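Local coordinates for dihydropteroate synthase (Mycobacterium smegmatis, PDB 6OMZ), which probably catalyses the condensation of 4-aminobenzoate with 6-hydroxymethyl-7,8-dihydropterin diphosphate to give 7,8-dihydropteroate, the immediate precursor of folates, at residues P21-G26 / G58-D63; R158-R163 / G197-A202; V222-S227 / H263-V268. The protein carries 1 engineered substitution. All blocks are in the same frame, centred on the assembly; numbering follows the deposited sequence. Where two conformers were deposited one is given.

Contact 1: residues P21-G26 / G58-D63. With EDO (1,2-ethanediol), chain L.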
loop_
_atom_site.group_PDB
_atom_site.type_symbol
_atom_site.label_atom_id
_atom_site.label_comp_id
_atom_site.label_asym_id
_atom_site.label_seq_id
_atom_site.Cartn_x
_atom_site.Cartn_y
_atom_site.Cartn_z
ATOM N N PRO A 21 2.203 15.121 -9.836
ATOM C CA PRO A 21 2.117 15.111 -8.374
ATOM C C PRO A 21 2.011 13.698 -7.826
ATOM O O PRO A 21 1.521 12.779 -8.491
ATOM C CB PRO A 21 0.834 15.900 -8.097
ATOM C CG PRO A 21 -0.038 15.560 -9.266
ATOM C CD PRO A 21 0.892 15.385 -10.459
ATOM N N VAL A 22 2.462 13.544 -6.578
ATOM C CA VAL A 22 2.355 12.257 -5.902
ATOM C C VAL A 22 0.887 11.886 -5.711
ATOM O O VAL A 22 0.053 12.720 -5.331
ATOM C CB VAL A 22 3.113 12.301 -4.565
ATOM C CG1 VAL A 22 2.590 13.420 -3.684
ATOM C CG2 VAL A 22 3.015 10.965 -3.846
ATOM N N GLN A 23 0.562 10.627 -5.986
ATOM C CA GLN A 23 -0.781 10.114 -5.753
ATOM C C GLN A 23 -0.937 9.721 -4.291
ATOM O O GLN A 23 -0.160 8.915 -3.769
ATOM C CB GLN A 23 -1.049 8.902 -6.652
ATOM C CG GLN A 23 -0.810 9.174 -8.125
ATOM C CD GLN A 23 -1.809 10.156 -8.689
ATOM O OE1 GLN A 23 -1.487 11.320 -8.932
ATOM N NE2 GLN A 23 -3.038 9.696 -8.884
ATOM N N VAL A 24 -1.948 10.268 -3.625
ATOM C CA VAL A 24 -2.245 9.864 -2.256
ATOM C C VAL A 24 -3.267 8.732 -2.293
ATOM O O VAL A 24 -4.389 8.909 -2.772
ATOM C CB VAL A 24 -2.738 11.050 -1.416
ATOM C CG1 VAL A 24 -3.206 10.576 -0.036
ATOM C CG2 VAL A 24 -1.596 12.045 -1.245
ATOM N N MET A 25 -2.867 7.563 -1.796
ATOM C CA MET A 25 -3.717 6.381 -1.757
ATOM C C MET A 25 -4.235 6.210 -0.331
ATOM O O MET A 25 -3.467 5.870 0.574
ATOM C CB MET A 25 -2.927 5.159 -2.223
ATOM C CG MET A 25 -3.661 3.833 -2.096
ATOM S SD MET A 25 -2.565 2.437 -2.432
ATOM C CE MET A 25 -2.435 2.517 -4.221
ATOM N N GLY A 26 -5.533 6.443 -0.131
ATOM C CA GLY A 26 -6.150 6.253 1.182
ATOM C C GLY A 26 -6.696 4.840 1.373
ATOM O O GLY A 26 -7.308 4.267 0.475
ATOM N N GLY A 58 -8.867 14.531 -0.110
ATOM C CA GLY A 58 -7.834 14.707 -1.117
ATOM C C GLY A 58 -7.187 13.445 -1.658
ATOM O O GLY A 58 -6.187 13.548 -2.379
ATOM N N ALA A 59 -7.708 12.256 -1.347
ATOM C CA ALA A 59 -7.101 11.043 -1.885
ATOM C C ALA A 59 -7.380 10.922 -3.381
ATOM O O ALA A 59 -8.487 11.202 -3.850
ATOM C CB ALA A 59 -7.622 9.806 -1.147
ATOM N N GLN A 60 -6.355 10.529 -4.135
ATOM C CA GLN A 60 -6.515 10.199 -5.551
ATOM C C GLN A 60 -6.973 8.762 -5.769
ATOM O O GLN A 60 -7.651 8.468 -6.760
ATOM C CB GLN A 60 -5.189 10.399 -6.299
ATOM C CG GLN A 60 -4.842 11.837 -6.631
ATOM C CD GLN A 60 -4.516 12.664 -5.419
ATOM O OE1 GLN A 60 -3.642 12.311 -4.625
ATOM N NE2 GLN A 60 -5.219 13.782 -5.262
ATOM N N ILE A 61 -6.589 7.854 -4.885
ATOM C CA ILE A 61 -6.874 6.433 -5.032
ATOM C C ILE A 61 -7.378 5.924 -3.694
ATOM O O ILE A 61 -6.840 6.299 -2.648
ATOM C CB ILE A 61 -5.620 5.642 -5.462
ATOM C CG1 ILE A 61 -5.081 6.159 -6.799
ATOM C CG2 ILE A 61 -5.923 4.126 -5.523
ATOM C CD1 ILE A 61 -3.694 5.649 -7.145
ATOM N N ILE A 62 -8.408 5.084 -3.716
ATOM C CA ILE A 62 -8.866 4.398 -2.507
ATOM C C ILE A 62 -8.451 2.937 -2.621
ATOM O O ILE A 62 -8.848 2.250 -3.566
ATOM C CB ILE A 62 -10.380 4.521 -2.299
ATOM C CG1 ILE A 62 -10.787 5.998 -2.131
ATOM C CG2 ILE A 62 -10.787 3.710 -1.082
ATOM C CD1 ILE A 62 -10.068 6.719 -0.981
ATOM N N ASP A 63 -7.646 2.473 -1.662
ATOM C CA ASP A 63 -7.155 1.099 -1.615
ATOM C C ASP A 63 -8.080 0.300 -0.696
ATOM O O ASP A 63 -8.053 0.482 0.524
ATOM C CB ASP A 63 -5.708 1.078 -1.115
ATOM C CG ASP A 63 -5.085 -0.319 -1.137
ATOM O OD1 ASP A 63 -5.176 -1.012 -2.172
ATOM O OD2 ASP A 63 -4.479 -0.715 -0.122
HETATM C C1 EDO L . -10.721 9.579 -6.337
HETATM O O1 EDO L . -10.269 8.605 -7.284
HETATM C C2 EDO L . -10.631 10.955 -6.985
HETATM O O2 EDO L . -11.268 10.885 -8.263
HETATM O O HOH W 1 -1.560 14.595 -4.384
#

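Contact 2: residues R158-R163 / G197-A202. With PMM (pterin-6-yl-methyl-monophosphate), chain D; EDO (1,2-ethanediol), chain M.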
loop_
_atom_site.group_PDB
_atom_site.type_symbol
_atom_site.label_atom_id
_atom_site.label_comp_id
_atom_site.label_asym_id
_atom_site.label_seq_id
_atom_site.Cartn_x
_atom_site.Cartn_y
_atom_site.Cartn_z
ATOM N N ARG A 158 9.280 -13.555 9.639
ATOM C CA ARG A 158 10.637 -13.630 10.158
ATOM C C ARG A 158 11.604 -12.858 9.265
ATOM O O ARG A 158 11.625 -13.030 8.042
ATOM C CB ARG A 158 11.066 -15.091 10.272
ATOM C CG ARG A 158 12.456 -15.294 10.856
ATOM C CD ARG A 158 12.679 -16.766 11.170
ATOM N NE ARG A 158 12.065 -17.171 12.438
ATOM C CZ ARG A 158 12.027 -18.425 12.879
ATOM N NH1 ARG A 158 12.549 -19.400 12.151
ATOM N NH2 ARG A 158 11.464 -18.708 14.045
ATOM N N VAL A 159 12.424 -12.017 9.884
ATOM C CA VAL A 159 13.378 -11.202 9.134
ATOM C C VAL A 159 14.515 -12.073 8.607
ATOM O O VAL A 159 15.227 -12.709 9.401
ATOM C CB VAL A 159 13.915 -10.054 10.005
ATOM C CG1 VAL A 159 15.015 -9.294 9.265
ATOM C CG2 VAL A 159 12.768 -9.130 10.408
ATOM N N PRO A 160 14.724 -12.136 7.297
ATOM C CA PRO A 160 15.822 -12.936 6.749
ATOM C C PRO A 160 17.154 -12.209 6.892
ATOM O O PRO A 160 17.229 -11.066 7.332
ATOM C CB PRO A 160 15.433 -13.102 5.278
ATOM C CG PRO A 160 14.626 -11.880 4.965
ATOM C CD PRO A 160 13.941 -11.463 6.241
ATOM N N GLY A 161 18.215 -12.931 6.556
ATOM C CA GLY A 161 19.529 -12.334 6.506
ATOM C C GLY A 161 19.786 -11.694 5.159
ATOM O O GLY A 161 20.038 -12.389 4.169
ATOM N N TYR A 162 19.687 -10.370 5.100
ATOM C CA TYR A 162 20.115 -9.622 3.924
ATOM C C TYR A 162 21.599 -9.297 4.025
ATOM O O TYR A 162 22.057 -8.812 5.064
ATOM C CB TYR A 162 19.342 -8.310 3.805
ATOM C CG TYR A 162 17.837 -8.432 3.862
ATOM C CD1 TYR A 162 17.092 -8.695 2.713
ATOM C CD2 TYR A 162 17.160 -8.255 5.059
ATOM C CE1 TYR A 162 15.693 -8.791 2.773
ATOM C CE2 TYR A 162 15.775 -8.341 5.123
ATOM C CZ TYR A 162 15.052 -8.609 3.980
ATOM O OH TYR A 162 13.675 -8.694 4.065
ATOM N N ARG A 163 22.344 -9.520 2.939
ATOM C CA ARG A 163 23.681 -8.934 2.864
ATOM C C ARG A 163 23.581 -7.429 2.641
ATOM O O ARG A 163 24.397 -6.657 3.160
ATOM C CB ARG A 163 24.507 -9.559 1.735
ATOM C CG ARG A 163 24.709 -11.072 1.753
ATOM C CD ARG A 163 25.720 -11.538 2.774
ATOM N NE ARG A 163 27.029 -10.897 2.661
ATOM C CZ ARG A 163 28.069 -11.201 3.431
ATOM N NH1 ARG A 163 27.953 -12.153 4.345
ATOM N NH2 ARG A 163 29.233 -10.566 3.288
ATOM N N GLY A 197 8.654 -2.717 6.610
ATOM C CA GLY A 197 8.195 -3.462 7.761
ATOM C C GLY A 197 7.850 -4.920 7.514
ATOM O O GLY A 197 7.722 -5.681 8.477
ATOM N N PHE A 198 7.694 -5.337 6.262
ATOM C CA PHE A 198 7.340 -6.722 5.950
ATOM C C PHE A 198 8.612 -7.563 5.959
ATOM O O PHE A 198 9.386 -7.546 4.999
ATOM C CB PHE A 198 6.633 -6.800 4.606
ATOM C CG PHE A 198 5.192 -6.362 4.640
ATOM C CD1 PHE A 198 4.859 -5.022 4.517
ATOM C CD2 PHE A 198 4.172 -7.300 4.761
ATOM C CE1 PHE A 198 3.539 -4.619 4.522
ATOM C CE2 PHE A 198 2.836 -6.909 4.761
ATOM C CZ PHE A 198 2.518 -5.559 4.650
ATOM N N ALA A 199 8.829 -8.303 7.053
ATOM C CA ALA A 199 10.061 -9.072 7.272
ATOM C C ALA A 199 11.283 -8.171 7.135
ATOM O O ALA A 199 12.300 -8.543 6.556
ATOM C CB ALA A 199 10.161 -10.282 6.334
ATOM N N LYS A 200 11.172 -6.967 7.687
ATOM C CA LYS A 200 12.232 -5.971 7.649
ATOM C C LYS A 200 12.286 -5.279 9.004
ATOM O O LYS A 200 11.246 -5.064 9.632
ATOM C CB LYS A 200 11.983 -4.937 6.532
ATOM C CG LYS A 200 12.016 -5.533 5.100
ATOM C CD LYS A 200 11.739 -4.432 4.049
ATOM C CE LYS A 200 11.641 -5.009 2.623
ATOM N NZ LYS A 200 10.308 -5.720 2.465
ATOM N N THR A 201 13.496 -4.944 9.460
ATOM C CA THR A 201 13.657 -4.184 10.696
ATOM C C THR A 201 13.473 -2.690 10.447
ATOM O O THR A 201 13.428 -2.215 9.308
ATOM C CB THR A 201 15.047 -4.392 11.303
ATOM O OG1 THR A 201 16.006 -3.741 10.454
ATOM C CG2 THR A 201 15.381 -5.877 11.436
ATOM N N ALA A 202 13.409 -1.933 11.546
ATOM C CA ALA A 202 13.375 -0.478 11.432
ATOM C C ALA A 202 14.579 0.043 10.655
ATOM O O ALA A 202 14.441 0.923 9.798
ATOM C CB ALA A 202 13.331 0.154 12.822
HETATM N N5 PMM D . 0.893 -2.309 3.961
HETATM C C6 PMM D . -0.187 -3.014 4.348
HETATM C C7 PMM D . -1.111 -3.457 3.417
HETATM N N8 PMM D . -1.008 -3.264 2.097
HETATM N N1 PMM D . 0.203 -2.445 0.364
HETATM C C2 PMM D . 1.281 -1.820 -0.101
HETATM N N2 PMM D . 1.461 -1.704 -1.420
HETATM N N3 PMM D . 2.252 -1.303 0.709
HETATM C C4 PMM D . 2.250 -1.370 2.086
HETATM O O4 PMM D . 3.150 -0.859 2.745
HETATM C C4A PMM D . 1.081 -2.076 2.652
HETATM C C8A PMM D . 0.087 -2.585 1.729
HETATM C C9 PMM D . -0.272 -3.385 5.800
HETATM O O10 PMM D . -0.524 -2.197 6.594
HETATM P PA PMM D . -1.971 -1.613 7.071
HETATM O O1P PMM D . -1.657 -0.358 7.800
HETATM O O2P PMM D . -2.835 -1.350 5.836
HETATM O O3P PMM D . -2.647 -2.657 7.949
HETATM C C1 EDO M . 17.864 -16.281 3.920
HETATM O O1 EDO M . 18.383 -15.466 4.977
HETATM C C2 EDO M . 17.099 -15.421 2.915
HETATM O O2 EDO M . 18.012 -14.759 2.031
HETATM O O HOH W 2 11.149 -8.849 3.095
#

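Contact 3: residues V222-S227 / H263-V268. With PMM (pterin-6-yl-methyl-monophosphate), chain D.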
loop_
_atom_site.group_PDB
_atom_site.type_symbol
_atom_site.label_atom_id
_atom_site.label_comp_id
_atom_site.label_asym_id
_atom_site.label_seq_id
_atom_site.Cartn_x
_atom_site.Cartn_y
_atom_site.Cartn_z
ATOM N N VAL A 222 7.109 4.105 -8.048
ATOM C CA VAL A 222 7.340 3.583 -6.701
ATOM C C VAL A 222 6.238 4.070 -5.769
ATOM O O VAL A 222 5.996 5.276 -5.661
ATOM C CB VAL A 222 8.716 3.995 -6.151
ATOM C CG1 VAL A 222 8.877 3.459 -4.721
ATOM C CG2 VAL A 222 9.841 3.461 -7.047
ATOM N N LEU A 223 5.594 3.127 -5.081
ATOM C CA LEU A 223 4.644 3.414 -4.011
ATOM C C LEU A 223 5.314 3.136 -2.676
ATOM O O LEU A 223 6.013 2.130 -2.531
ATOM C CB LEU A 223 3.391 2.538 -4.154
ATOM C CG LEU A 223 2.340 2.547 -3.039
ATOM C CD1 LEU A 223 1.668 3.909 -2.954
ATOM C CD2 LEU A 223 1.303 1.445 -3.286
ATOM N N VAL A 224 5.104 4.023 -1.703
ATOM C CA VAL A 224 5.660 3.877 -0.356
ATOM C C VAL A 224 4.518 3.692 0.639
ATOM O O VAL A 224 3.571 4.489 0.656
ATOM C CB VAL A 224 6.508 5.105 0.033
ATOM C CG1 VAL A 224 6.901 5.043 1.496
ATOM C CG2 VAL A 224 7.734 5.200 -0.858
ATOM N N GLY A 225 4.622 2.665 1.486
ATOM C CA GLY A 225 3.659 2.505 2.563
ATOM C C GLY A 225 4.317 2.470 3.928
ATOM O O GLY A 225 4.808 1.422 4.364
ATOM N N ALA A 226 4.358 3.614 4.609
ATOM C CA ALA A 226 4.941 3.685 5.946
ATOM C C ALA A 226 3.902 3.863 7.045
ATOM O O ALA A 226 4.231 3.693 8.226
ATOM C CB ALA A 226 5.946 4.840 6.027
ATOM N N SER A 227 2.666 4.177 6.681
ATOM C CA SER A 227 1.649 4.685 7.601
ATOM C C SER A 227 1.479 3.807 8.829
ATOM O O SER A 227 1.094 2.640 8.722
ATOM C CB SER A 227 0.324 4.805 6.842
ATOM O OG SER A 227 -0.712 5.285 7.689
ATOM N N HIS A 263 11.575 12.954 -3.139
ATOM C CA HIS A 263 12.541 12.039 -3.723
ATOM C C HIS A 263 11.953 11.197 -4.850
ATOM O O HIS A 263 12.568 10.208 -5.258
ATOM C CB HIS A 263 13.139 11.165 -2.621
ATOM C CG HIS A 263 14.059 11.925 -1.718
ATOM N ND1 HIS A 263 15.245 12.468 -2.161
ATOM C CD2 HIS A 263 13.946 12.279 -0.415
ATOM C CE1 HIS A 263 15.840 13.099 -1.162
ATOM N NE2 HIS A 263 15.071 12.998 -0.091
ATOM N N GLY A 264 10.793 11.580 -5.372
ATOM C CA GLY A 264 10.306 11.058 -6.633
ATOM C C GLY A 264 9.321 9.913 -6.557
ATOM O O GLY A 264 9.025 9.317 -7.603
ATOM N N ALA A 265 8.801 9.585 -5.367
ATOM C CA ALA A 265 7.801 8.527 -5.261
ATOM C C ALA A 265 6.583 8.857 -6.117
ATOM O O ALA A 265 6.137 10.006 -6.178
ATOM C CB ALA A 265 7.360 8.327 -3.803
ATOM N N TRP A 266 6.049 7.828 -6.781
ATOM C CA TRP A 266 4.803 7.974 -7.531
ATOM C C TRP A 266 3.609 8.125 -6.594
ATOM O O TRP A 266 2.668 8.880 -6.887
ATOM C CB TRP A 266 4.611 6.760 -8.456
ATOM C CG TRP A 266 3.201 6.582 -8.964
ATOM C CD1 TRP A 266 2.634 7.182 -10.061
ATOM C CD2 TRP A 266 2.182 5.750 -8.388
ATOM N NE1 TRP A 266 1.322 6.773 -10.197
ATOM C CE2 TRP A 266 1.018 5.901 -9.182
ATOM C CE3 TRP A 266 2.141 4.890 -7.279
ATOM C CZ2 TRP A 266 -0.175 5.222 -8.905
ATOM C CZ3 TRP A 266 0.942 4.216 -6.998
ATOM C CH2 TRP A 266 -0.193 4.384 -7.814
ATOM N N GLY A 267 3.612 7.398 -5.472
ATOM C CA GLY A 267 2.491 7.455 -4.554
ATOM C C GLY A 267 2.889 7.152 -3.125
ATOM O O GLY A 267 3.988 6.656 -2.848
ATOM N N VAL A 268 1.959 7.454 -2.213
ATOM C CA VAL A 268 2.065 7.094 -0.800
ATOM C C VAL A 268 0.752 6.445 -0.379
ATOM O O VAL A 268 -0.324 6.938 -0.729
ATOM C CB VAL A 268 2.376 8.321 0.095
ATOM C CG1 VAL A 268 3.760 8.882 -0.206
ATOM C CG2 VAL A 268 1.314 9.441 -0.081
HETATM N N5 PMM D . 0.893 -2.309 3.961
HETATM C C6 PMM D . -0.187 -3.014 4.348
HETATM C C7 PMM D . -1.111 -3.457 3.417
HETATM N N8 PMM D . -1.008 -3.264 2.097
HETATM N N1 PMM D . 0.203 -2.445 0.364
HETATM C C2 PMM D . 1.281 -1.820 -0.101
HETATM N N2 PMM D . 1.461 -1.704 -1.420
HETATM N N3 PMM D . 2.252 -1.303 0.709
HETATM C C4 PMM D . 2.250 -1.370 2.086
HETATM O O4 PMM D . 3.150 -0.859 2.745
HETATM C C4A PMM D . 1.081 -2.076 2.652
HETATM C C8A PMM D . 0.087 -2.585 1.729
HETATM C C9 PMM D . -0.272 -3.385 5.800
HETATM O O10 PMM D . -0.524 -2.197 6.594
HETATM P PA PMM D . -1.971 -1.613 7.071
HETATM O O1P PMM D . -1.657 -0.358 7.800
HETATM O O2P PMM D . -2.835 -1.350 5.836
HETATM O O3P PMM D . -2.647 -2.657 7.949
HETATM O O HOH W 3 8.360 6.738 -8.728
#

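Contact 1: residues P21-G26 / G58-D63
Strands 23-26 and 61-63 run parallel, M25 bridging to I61 and G26 to I62, their short axes 4.5 Å apart and turned by 33°. V24 O takes two backbone donors, Q60 N and I61 N, while G26 alternates roles: its N donates to I61 O at 2.8 Å and its O accepts from D63 N. Ahead of the strand, Q60 extends this pattern with its side chain. The chain bends at chi2 and brings OE1 back to V24 N, 2.8 Å away, in a nearly straight bond (171° at the hydrogen) lying in the carbonyl plane of the amide; a water donates to both Q60 OE1 and V22 O. Glutamine suits this place just before the strand because its amide can stand in for a backbone carbonyl. Strands 23-29 and 61-65, joined by a connection that includes helix 44-56, form the first beta-alpha-beta unit of the TIM barrel. On the face shared by M25, I61 and D63, the M25 chain leaves with CG anti to the backbone N (chi1 174°), which lays CG 3.6 Å from D63 CB. The flexible thioether thus covers the aliphatic root of D63, whose carboxylate is held by a salt bridge to R269 and a hydrogen bond to S100 near the bound pterin. On the other face, I62 packs on L54 and V55 of helix 44-56, and G26, with no side chain, lets A59 and I62 lie close to its backbone.

Contact 2: residues R158-R163 / G197-A202
Y162 OH is gripped from two sources: it donates to A199 O at 2.8 Å, approaching 34° out of the carbonyl plane, and accepts from a water 2.7 Å away. The acceptor A199 O itself sits at the edge of the phenol ring. That same water donates to F198 O at 2.9 Å and so ties the two loops together a second time. Tyrosine suits the place: its ring is long enough to carry a hydroxyl from one loop to the backbone of the other, and it also meets H204 edge-to-face. A199 O is brushed by P160 CD at 3.4 Å, and the methyl of A199 rests against both R158 O and P160 CD. A199 has positive phi (54°), which helps turn the chain between F198 and K200. V159 adds CG2, 3.7 Å from A199 C, and CG1 against T201 CG2. K200 stays extended until chi4 (75°), where the bend directs NZ to F198 O, 3.3 Å away, in the carbonyl plane and on a lone pair; G195 O and H147 ND1 also receive its hydrogen bonds, so the buried ammonium is well supplied. T201 is the N-cap of helix 202-210, its OG1 accepting from H204 N. F198 faces the other way and sets its ring edge against N5 of the bound pterin, 3.6 Å from CE1. The arrangement is that of two barrel loops packed at the mouth of a TIM-barrel active site, the inner loop lending a wall to the pterin pocket.

Contact 3: residues V222-S227 / H263-V268
L223 CD1 lies 3.5 Å from G267 C, close because G267 has no side chain. A chi1 of 172° carries CG to the side away from the backbone N, and from there the leucine spreads its two methyls: CD1 lies over the neighbouring strand, while CD2 reaches N2 of the bound pterin at 3.7 Å. The parallel pairing beneath is compact. V224 N donates to G267 O at 3.1 Å from above the carbonyl plane, and V222 O accepts from G267 N, with a weak second bond from W266 N. W266 belongs to this packed part: its CB lies 3.5 Å from V222 O, and the indole presents its edge, with CE3 and CZ3 each 4.1 Å from L223 CB. On the opposite face, beta-branched V224 and V268 suit the extended backbone; V224 CG2 packs on A265 CB at 4.3 Å, and V268 rests on S257 of helix 250-262.

The contact slackens at H263 and G264, which are exposed, and there a water bridges V222 N and G264 O. G264 adopts positive phi (97°), easy for glycine, as the C-prime residue of the Schellman motif that ends helix 250-262. At the other end G225, with no side chain, brings its backbone up to the pterin, its O 3.3 Å from O4. Here strands seven and eight of the TIM barrel, joined by a connection that includes helix 250-262, lead directly into the pterin pocket.

Overall arrangement
Contacts 1 and 3 are buried pairings of the same parallel sheet and share an interface: strands 23-29 and 267-270 are neighbours, joined by probable hydrogen bonds from M25 N to V268 O and from Q23 N to W266 O. Both rest on parallel backbone bonds; contact 1 adds a glutamine amide and an aspartate, whereas contact 3 is more apolar. Contact 2, about 27 Å from contact 1 between centres and on the opposite side of the chain's centre, is a partly buried meeting of loops, held by a tyrosine hydroxyl, a water and small apolar contacts, with a lysine bracing the 197-202 loop. Contacts 2 and 3 touch the pterin, and contact 1 brings D63 close by.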